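Local coordinates for methyltransferase domain-containing protein (Pyrococcus horikoshii, PDB 1VE3) that binds S-adenosylmethionine and probably acts as a methyltransferase, its acceptor substrate not being established, at residues 104-109 against 137-142. Sequence-based numbering, arbitrary orientation.
Sequences FDYVIF and KFIMYF
F109, V107 and F138 meet on one face of two parallel neighbours in the Rossmann-like methyltransferase sheet, strands 104-110 and 136-143, joined by a crossover through helix 118-131. The local axes run 4.7 Å apart at 9°, and five backbone hydrogen bonds hold the register, I139 N to V107 O being the straightest at 170°. With CG anti to the backbone N (chi1 177°), the F138 ring reaches over the neighbouring strand. Its edge meets the carbonyl of V107, with F138 CD2 3.4 Å from V107 O, while V107 CG1 touches F138 CD2 and F109 CB lies 3.7 Å from F138 CE2. Outside the two strands, F138 stacks on F207 and touches V128 of the crossover helix. Cutting F138 back to an alanine is likely to open a gap beside V107 CG1 and F109 CB and to leave F207 without its stacking partner. The other face pairs Y106 with K137, side by side and pointing the same way: Y106 CE2 approaches K137 CD at 3.9 Å, and K137 NZ makes a salt bridge with E210 and a hydrogen bond to Y35 O. Back on the F138 face, the F109 side chain comes within about 6 Å of the bound S-adenosylmethionine; in a Met-aromatic contact, SE of selenomethionine M140 lies at the F109 ring edge, near its plane, 3.9 Å from F109 CD2.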
ATOM      1  N   PHE A 104     -28.244   9.958   2.998  1.00 40.27           N
ATOM      2  CA  PHE A 104     -26.902  10.231   2.483  1.00 38.68           C
ATOM      3  C   PHE A 104     -26.763  10.891   1.120  1.00 36.87           C
ATOM      4  O   PHE A 104     -27.647  10.804   0.270  1.00 37.20           O
ATOM      5  CB  PHE A 104     -26.099   8.926   2.490  1.00 37.84           C
ATOM      6  CG  PHE A 104     -26.001   8.292   3.847  1.00 37.17           C
ATOM      7  CD1 PHE A 104     -25.016   8.690   4.749  1.00 35.06           C
ATOM      8  CD2 PHE A 104     -26.923   7.324   4.242  1.00 37.08           C
ATOM      9  CE1 PHE A 104     -24.950   8.134   6.031  1.00 35.25           C
ATOM     10  CE2 PHE A 104     -26.867   6.760   5.524  1.00 37.28           C
ATOM     11  CZ  PHE A 104     -25.876   7.169   6.418  1.00 35.25           C
ATOM     12  N   ASP A 105     -25.630  11.562   0.935  1.00 36.60           N
ATOM     13  CA  ASP A 105     -25.298  12.220  -0.325  1.00 37.36           C
ATOM     14  C   ASP A 105     -24.444  11.241  -1.126  1.00 36.50           C
ATOM     15  O   ASP A 105     -24.404  11.294  -2.355  1.00 37.68           O
ATOM     16  CB  ASP A 105     -24.484  13.490  -0.077  1.00 37.41           C
ATOM     17  CG  ASP A 105     -25.287  14.577   0.602  1.00 41.16           C
ATOM     18  OD1 ASP A 105     -26.264  15.074  -0.014  1.00 36.53           O
ATOM     19  OD2 ASP A 105     -24.931  14.930   1.754  1.00 42.29           O
ATOM     20  N   TYR A 106     -23.754  10.361  -0.402  1.00 35.94           N
ATOM     21  CA  TYR A 106     -22.888   9.348  -1.001  1.00 34.97           C
ATOM     22  C   TYR A 106     -22.910   8.067  -0.186  1.00 33.41           C
ATOM     23  O   TYR A 106     -23.098   8.080   1.029  1.00 32.16           O
ATOM     24  CB  TYR A 106     -21.423   9.799  -1.059  1.00 35.13           C
ATOM     25  CG  TYR A 106     -21.124  11.021  -1.880  1.00 36.42           C
ATOM     26  CD1 TYR A 106     -21.082  12.280  -1.292  1.00 38.03           C
ATOM     27  CD2 TYR A 106     -20.841  10.916  -3.241  1.00 37.32           C
ATOM     28  CE1 TYR A 106     -20.763  13.409  -2.034  1.00 38.90           C
ATOM     29  CE2 TYR A 106     -20.520  12.037  -3.996  1.00 38.91           C
ATOM     30  CZ  TYR A 106     -20.481  13.283  -3.384  1.00 40.84           C
ATOM     31  OH  TYR A 106     -20.161  14.405  -4.117  1.00 42.31           O
ATOM     32  N   VAL A 107     -22.699   6.962  -0.883  1.00 32.67           N
ATOM     33  CA  VAL A 107     -22.633   5.647  -0.285  1.00 31.85           C
ATOM     34  C   VAL A 107     -21.556   4.939  -1.084  1.00 31.43           C
ATOM     35  O   VAL A 107     -21.704   4.757  -2.289  1.00 33.10           O
ATOM     36  CB  VAL A 107     -23.960   4.877  -0.444  1.00 32.15           C
ATOM     37  CG1 VAL A 107     -23.769   3.428  -0.041  1.00 30.18           C
ATOM     38  CG2 VAL A 107     -25.038   5.525   0.410  1.00 31.29           C
ATOM     39  N   ILE A 108     -20.457   4.577  -0.428  1.00 31.96           N
ATOM     40  CA  ILE A 108     -19.378   3.876  -1.116  1.00 31.14           C
ATOM     41  C   ILE A 108     -19.415   2.421  -0.688  1.00 29.16           C
ATOM     42  O   ILE A 108     -19.709   2.105   0.470  1.00 28.34           O
ATOM     43  CB  ILE A 108     -17.994   4.501  -0.813  1.00 31.35           C
ATOM     44  CG1 ILE A 108     -17.654   4.358   0.674  1.00 32.36           C
ATOM     45  CG2 ILE A 108     -18.009   5.966  -1.213  1.00 32.62           C
ATOM     46  CD1 ILE A 108     -16.275   4.898   1.045  1.00 32.36           C
ATOM     47  N   PHE A 109     -19.117   1.543  -1.639  1.00 29.40           N
ATOM     48  CA  PHE A 109     -19.171   0.098  -1.444  1.00 29.30           C
ATOM     49  C   PHE A 109     -17.961  -0.468  -2.196  1.00 30.24           C
ATOM     50  O   PHE A 109     -17.976  -0.615  -3.428  1.00 28.35           O
ATOM     51  CB  PHE A 109     -20.507  -0.388  -2.033  1.00 29.13           C
ATOM     52  CG  PHE A 109     -20.828  -1.826  -1.767  1.00 27.89           C
ATOM     53  CD1 PHE A 109     -20.753  -2.353  -0.484  1.00 27.66           C
ATOM     54  CD2 PHE A 109     -21.281  -2.640  -2.800  1.00 29.37           C
ATOM     55  CE1 PHE A 109     -21.126  -3.667  -0.230  1.00 28.64           C
ATOM     56  CE2 PHE A 109     -21.660  -3.961  -2.559  1.00 27.69           C
ATOM     57  CZ  PHE A 109     -21.583  -4.474  -1.271  1.00 30.08           C
ATOM     58  N   LYS A 137     -25.163   9.952  -4.701  1.00 36.42           N
ATOM     59  CA  LYS A 137     -24.444   9.055  -5.593  1.00 35.48           C
ATOM     60  C   LYS A 137     -23.981   7.763  -4.924  1.00 33.87           C
ATOM     61  O   LYS A 137     -23.466   7.778  -3.813  1.00 32.89           O
ATOM     62  CB  LYS A 137     -23.249   9.793  -6.208  1.00 34.65           C
ATOM     63  CG  LYS A 137     -23.688  10.910  -7.142  1.00 37.31           C
ATOM     64  CD  LYS A 137     -22.674  12.024  -7.273  1.00 36.96           C
ATOM     65  CE  LYS A 137     -21.659  11.750  -8.361  1.00 40.12           C
ATOM     66  NZ  LYS A 137     -20.822  12.956  -8.614  1.00 34.09           N
ATOM     67  N   PHE A 138     -24.205   6.647  -5.612  1.00 33.17           N
ATOM     68  CA  PHE A 138     -23.793   5.329  -5.142  1.00 32.20           C
ATOM     69  C   PHE A 138     -22.515   5.020  -5.910  1.00 30.69           C
ATOM     70  O   PHE A 138     -22.534   4.956  -7.131  1.00 31.74           O
ATOM     71  CB  PHE A 138     -24.852   4.277  -5.495  1.00 32.34           C
ATOM     72  CG  PHE A 138     -24.470   2.861  -5.116  1.00 29.83           C
ATOM     73  CD1 PHE A 138     -24.854   1.790  -5.917  1.00 29.51           C
ATOM     74  CD2 PHE A 138     -23.754   2.597  -3.949  1.00 27.40           C
ATOM     75  CE1 PHE A 138     -24.529   0.473  -5.564  1.00 30.15           C
ATOM     76  CE2 PHE A 138     -23.428   1.290  -3.588  1.00 27.01           C
ATOM     77  CZ  PHE A 138     -23.816   0.226  -4.397  1.00 28.29           C
ATOM     78  N   ILE A 139     -21.407   4.835  -5.201  1.00 29.53           N
ATOM     79  CA  ILE A 139     -20.138   4.544  -5.860  1.00 29.88           C
ATOM     80  C   ILE A 139     -19.557   3.213  -5.398  1.00 29.56           C
ATOM     81  O   ILE A 139     -19.168   3.075  -4.234  1.00 27.97           O
ATOM     82  CB  ILE A 139     -19.109   5.662  -5.577  1.00 30.21           C
ATOM     83  CG1 ILE A 139     -19.606   6.979  -6.173  1.00 30.42           C
ATOM     84  CG2 ILE A 139     -17.747   5.282  -6.151  1.00 31.19           C
ATOM     85  CD1 ILE A 139     -18.732   8.173  -5.839  1.00 32.75           C
HETATM   86  N   MSE A 140     -19.494   2.232  -6.296  1.00 30.34           N
HETATM   87  CA  MSE A 140     -18.938   0.944  -5.911  1.00 31.42           C
HETATM   88  C   MSE A 140     -17.772   0.481  -6.785  1.00 30.47           C
HETATM   89  O   MSE A 140     -17.654   0.835  -7.958  1.00 28.54           O
HETATM   90  CB  MSE A 140     -20.041  -0.140  -5.832  1.00 34.61           C
HETATM   91  CG  MSE A 140     -20.429  -0.880  -7.109  1.00 40.73           C
HETATM   92 SE   MSE A 140     -21.520  -2.507  -6.723  1.00 45.06          SE
HETATM   93  CE  MSE A 140     -20.117  -3.811  -6.759  1.00 44.54           C
ATOM     94  N   TYR A 141     -16.885  -0.285  -6.169  1.00 30.93           N
ATOM     95  CA  TYR A 141     -15.724  -0.821  -6.852  1.00 31.74           C
ATOM     96  C   TYR A 141     -15.773  -2.317  -6.636  1.00 32.24           C
ATOM     97  O   TYR A 141     -15.923  -2.785  -5.505  1.00 31.43           O
ATOM     98  CB  TYR A 141     -14.434  -0.254  -6.258  1.00 31.62           C
ATOM     99  CG  TYR A 141     -13.192  -0.947  -6.773  1.00 31.38           C
ATOM    100  CD1 TYR A 141     -12.683  -0.668  -8.043  1.00 31.73           C
ATOM    101  CD2 TYR A 141     -12.539  -1.899  -5.998  1.00 32.12           C
ATOM    102  CE1 TYR A 141     -11.549  -1.328  -8.520  1.00 35.09           C
ATOM    103  CE2 TYR A 141     -11.411  -2.561  -6.464  1.00 34.01           C
ATOM    104  CZ  TYR A 141     -10.920  -2.275  -7.721  1.00 33.68           C
ATOM    105  OH  TYR A 141      -9.809  -2.955  -8.176  1.00 36.92           O
ATOM    106  N   PHE A 142     -15.672  -3.071  -7.720  1.00 34.52           N
ATOM    107  CA  PHE A 142     -15.718  -4.518  -7.610  1.00 36.88           C
ATOM    108  C   PHE A 142     -14.855  -5.150  -8.675  1.00 38.24           C
ATOM    109  O   PHE A 142     -14.443  -4.499  -9.640  1.00 38.61           O
ATOM    110  CB  PHE A 142     -17.160  -5.041  -7.741  1.00 37.42           C
ATOM    111  CG  PHE A 142     -17.768  -4.833  -9.105  1.00 40.60           C
ATOM    112  CD1 PHE A 142     -18.225  -3.575  -9.499  1.00 42.04           C
ATOM    113  CD2 PHE A 142     -17.860  -5.888 -10.005  1.00 38.94           C
ATOM    114  CE1 PHE A 142     -18.762  -3.371 -10.774  1.00 42.77           C
ATOM    115  CE2 PHE A 142     -18.391  -5.695 -11.278  1.00 42.33           C
ATOM    116  CZ  PHE A 142     -18.843  -4.434 -11.665  1.00 42.30           C
TER